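Local coordinates for protein alpha-1,2-mannosyltransferase (Ktr4), putative (Neosartorya fumigata, PDB 7BOP) that is a putative mannosyltransferase of the glycolipid 2-alpha-mannosyltransferase family, with a GT-A type fold, and binds guanosine-5'-diphosphate and a manganese ion, at residues A[342-350]-A[362-373]. Numbering follows the deposited sequence.
Sequences NHIPYYNCP and QFYAGAPFLAKE. With MN (manganese (II) ion), chain G.
Tyr346 lays its ring against Phe363 and carries its hydroxyl to Leu370 and Glu373. CB lies beside Phe363 O. With CG anti to the carbonyl carbon (chi1 -56°), the Tyr346 ring comes over one face of Phe363, its CD1 near the rim and 3.4 Å from Phe363 CZ. The planes are 19° apart and the centroids 4.8 Å, evidence for near-parallel rings with little overlap. CD1 also meets Tyr364 CB and CE1 approaches Leu370 CB, while Pro345 CG covers one face of the Tyr346 ring. At the tip, OH touches Leu370 CD2 and Glu373 CG, the latter at 3.2 Å; the Glu373 carboxylate instead makes a salt bridge with Arg264.

The backbones join in a single bridge between Tyr346 and Tyr364. Ala365 N donates the straighter bond, to Pro345 O (3.0 Å), and Tyr347 N a more bent one to Phe363 O (2.9 Å, 139° at the hydrogen). A water carries the pairing on, accepting from Cys349 N and donating to Gln362 O. Ala365 CB meets the Tyr347 ring at its edge, 3.7 Å from CE1.

On the preceding strand, three residues before Tyr346, His343 NE2 binds manganese at 2.1 Å, alongside Glu194. The contact thus ties the turn and second strand of the hairpin that carries His343 to the loop before helix 376-382: two backbone bonds fix the register, while the slid rings probably add mainly dispersion and apolar burial, the nearest loop atoms to the tyrosine hydroxyl being carbons.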
# COMPACT_ATOMS: atom_id res chain seq x y z
N ASN A 342 3.59 -4.08 11.08
CA ASN A 342 3.98 -2.79 11.66
C ASN A 342 4.93 -2.06 10.71
O ASN A 342 5.94 -2.62 10.30
CB ASN A 342 4.62 -2.98 13.05
CG ASN A 342 5.42 -1.76 13.53
OD1 ASN A 342 6.61 -1.89 13.80
ND2 ASN A 342 4.78 -0.60 13.66
N HIS A 343 4.56 -0.84 10.35
CA HIS A 343 5.48 0.20 9.84
C HIS A 343 5.31 1.32 10.85
O HIS A 343 4.17 1.69 11.15
CB HIS A 343 5.07 0.65 8.41
CG HIS A 343 5.98 1.68 7.76
ND1 HIS A 343 6.09 2.98 8.21
CD2 HIS A 343 6.76 1.61 6.65
CE1 HIS A 343 6.93 3.65 7.43
NE2 HIS A 343 7.35 2.84 6.46
N ILE A 344 6.41 1.87 11.36
CA ILE A 344 6.34 2.87 12.45
C ILE A 344 5.37 3.99 12.02
O ILE A 344 5.47 4.44 10.88
CB ILE A 344 7.74 3.45 12.77
CG1 ILE A 344 8.63 2.37 13.42
CG2 ILE A 344 7.66 4.66 13.70
CD1 ILE A 344 10.12 2.64 13.32
N PRO A 345 4.43 4.44 12.85
CA PRO A 345 4.19 4.02 14.22
C PRO A 345 2.90 3.18 14.38
O PRO A 345 2.37 3.11 15.49
CB PRO A 345 4.01 5.37 14.92
CG PRO A 345 3.23 6.17 13.91
CD PRO A 345 3.72 5.71 12.56
N TYR A 346 2.42 2.53 13.31
CA TYR A 346 1.11 1.88 13.34
C TYR A 346 1.16 0.36 13.15
O TYR A 346 2.14 -0.19 12.61
CB TYR A 346 0.15 2.50 12.32
CG TYR A 346 -0.02 3.99 12.48
CD1 TYR A 346 -0.56 4.53 13.65
CD2 TYR A 346 0.36 4.86 11.46
CE1 TYR A 346 -0.71 5.90 13.80
CE2 TYR A 346 0.20 6.24 11.59
CZ TYR A 346 -0.32 6.75 12.76
OH TYR A 346 -0.46 8.10 12.89
N TYR A 347 0.09 -0.29 13.60
CA TYR A 347 0.03 -1.75 13.71
C TYR A 347 -1.30 -2.31 13.20
O TYR A 347 -2.33 -1.68 13.33
CB TYR A 347 0.16 -2.19 15.17
CG TYR A 347 1.47 -1.85 15.80
CD1 TYR A 347 1.74 -0.56 16.24
CD2 TYR A 347 2.46 -2.82 15.95
CE1 TYR A 347 2.96 -0.23 16.80
CE2 TYR A 347 3.69 -2.50 16.51
CZ TYR A 347 3.93 -1.21 16.93
OH TYR A 347 5.15 -0.89 17.48
N ASN A 348 -1.21 -3.50 12.62
CA ASN A 348 -2.32 -4.41 12.49
C ASN A 348 -1.89 -5.68 13.24
O ASN A 348 -1.06 -6.45 12.73
CB ASN A 348 -2.61 -4.73 11.04
CG ASN A 348 -3.71 -5.75 10.89
OD1 ASN A 348 -4.89 -5.43 11.05
ND2 ASN A 348 -3.34 -6.99 10.64
N CYS A 349 -2.38 -5.85 14.46
CA CYS A 349 -2.02 -7.02 15.29
C CYS A 349 -3.27 -7.81 15.64
O CYS A 349 -4.03 -7.42 16.53
CB CYS A 349 -1.26 -6.58 16.54
SG CYS A 349 -0.71 -7.93 17.60
N PRO A 350 -3.48 -8.94 14.94
CA PRO A 350 -4.66 -9.75 15.24
C PRO A 350 -4.47 -10.64 16.46
O PRO A 350 -3.34 -10.96 16.84
CB PRO A 350 -4.82 -10.60 13.99
CG PRO A 350 -3.41 -10.81 13.52
CD PRO A 350 -2.68 -9.55 13.86
N GLN A 362 -3.82 -3.01 19.44
CA GLN A 362 -3.15 -1.75 19.74
C GLN A 362 -2.76 -1.14 18.42
O GLN A 362 -1.90 -1.67 17.71
CB GLN A 362 -1.92 -1.95 20.61
CG GLN A 362 -1.23 -0.65 20.98
CD GLN A 362 0.01 -0.86 21.83
OE1 GLN A 362 0.11 -1.82 22.58
NE2 GLN A 362 0.97 0.07 21.71
N PHE A 363 -3.39 -0.01 18.10
CA PHE A 363 -3.27 0.63 16.79
C PHE A 363 -1.92 1.36 16.60
O PHE A 363 -1.36 1.36 15.50
CB PHE A 363 -4.45 1.58 16.58
CG PHE A 363 -4.29 2.50 15.40
CD1 PHE A 363 -4.20 1.99 14.12
CD2 PHE A 363 -4.21 3.87 15.58
CE1 PHE A 363 -4.02 2.83 13.03
CE2 PHE A 363 -4.04 4.72 14.51
CZ PHE A 363 -3.95 4.20 13.23
N TYR A 364 -1.41 1.97 17.68
CA TYR A 364 -0.27 2.87 17.58
C TYR A 364 0.72 2.66 18.72
O TYR A 364 0.35 2.19 19.79
CB TYR A 364 -0.75 4.33 17.59
CG TYR A 364 -1.31 4.77 18.93
CD1 TYR A 364 -2.65 4.53 19.27
CD2 TYR A 364 -0.50 5.40 19.88
CE1 TYR A 364 -3.16 4.91 20.51
CE2 TYR A 364 -1.00 5.78 21.12
CZ TYR A 364 -2.33 5.53 21.43
OH TYR A 364 -2.81 5.92 22.65
N ALA A 365 1.97 3.06 18.47
CA ALA A 365 2.98 3.21 19.51
C ALA A 365 3.47 4.65 19.45
O ALA A 365 3.95 5.09 18.41
CB ALA A 365 4.13 2.25 19.29
N GLY A 366 3.36 5.38 20.56
CA GLY A 366 3.77 6.78 20.62
C GLY A 366 2.77 7.59 21.42
O GLY A 366 2.07 7.05 22.27
N ALA A 367 2.68 8.88 21.12
CA ALA A 367 1.79 9.79 21.85
C ALA A 367 0.32 9.47 21.58
O ALA A 367 -0.03 9.07 20.46
CB ALA A 367 2.09 11.22 21.46
N PRO A 368 -0.55 9.68 22.59
CA PRO A 368 -1.96 9.34 22.43
C PRO A 368 -2.71 10.08 21.32
O PRO A 368 -3.75 9.60 20.88
CB PRO A 368 -2.59 9.65 23.80
CG PRO A 368 -1.61 10.50 24.51
CD PRO A 368 -0.26 10.19 23.95
N PHE A 369 -2.20 11.23 20.87
CA PHE A 369 -2.83 11.93 19.75
C PHE A 369 -2.77 11.13 18.43
O PHE A 369 -3.49 11.45 17.50
CB PHE A 369 -2.31 13.37 19.56
CG PHE A 369 -0.86 13.46 19.14
CD1 PHE A 369 -0.47 13.15 17.84
CD2 PHE A 369 0.10 13.93 20.03
CE1 PHE A 369 0.86 13.26 17.45
CE2 PHE A 369 1.43 14.05 19.64
CZ PHE A 369 1.81 13.71 18.35
N LEU A 370 -1.91 10.11 18.36
CA LEU A 370 -1.89 9.21 17.20
C LEU A 370 -3.15 8.35 17.02
O LEU A 370 -3.41 7.89 15.90
CB LEU A 370 -0.67 8.31 17.26
CG LEU A 370 0.69 9.00 17.14
CD1 LEU A 370 1.78 7.95 17.24
CD2 LEU A 370 0.81 9.78 15.84
N ALA A 371 -3.93 8.13 18.09
CA ALA A 371 -5.13 7.28 18.03
C ALA A 371 -6.13 7.70 16.95
O ALA A 371 -6.75 6.85 16.31
CB ALA A 371 -5.82 7.23 19.39
N LYS A 372 -6.28 9.01 16.75
CA LYS A 372 -7.25 9.54 15.78
C LYS A 372 -6.89 9.35 14.30
O LYS A 372 -7.67 9.71 13.43
CB LYS A 372 -7.52 11.03 16.06
CG LYS A 372 -6.37 11.97 15.79
CD LYS A 372 -6.78 13.43 16.01
CE LYS A 372 -6.76 13.82 17.47
NZ LYS A 372 -5.37 14.00 17.98
N GLU A 373 -5.71 8.81 14.02
CA GLU A 373 -5.28 8.57 12.65
C GLU A 373 -5.86 7.30 12.04
O GLU A 373 -5.74 7.10 10.83
CB GLU A 373 -3.75 8.57 12.56
CG GLU A 373 -3.08 9.87 13.01
CD GLU A 373 -3.65 11.11 12.36
OE1 GLU A 373 -3.97 11.08 11.16
OE2 GLU A 373 -3.80 12.13 13.04
MN MN G . 8.53 3.64 4.86
O HOH W 1 -3.37 -3.70 16.04
O HOH W 2 10.36 2.22 5.34
O HOH W 3 9.60 4.88 6.53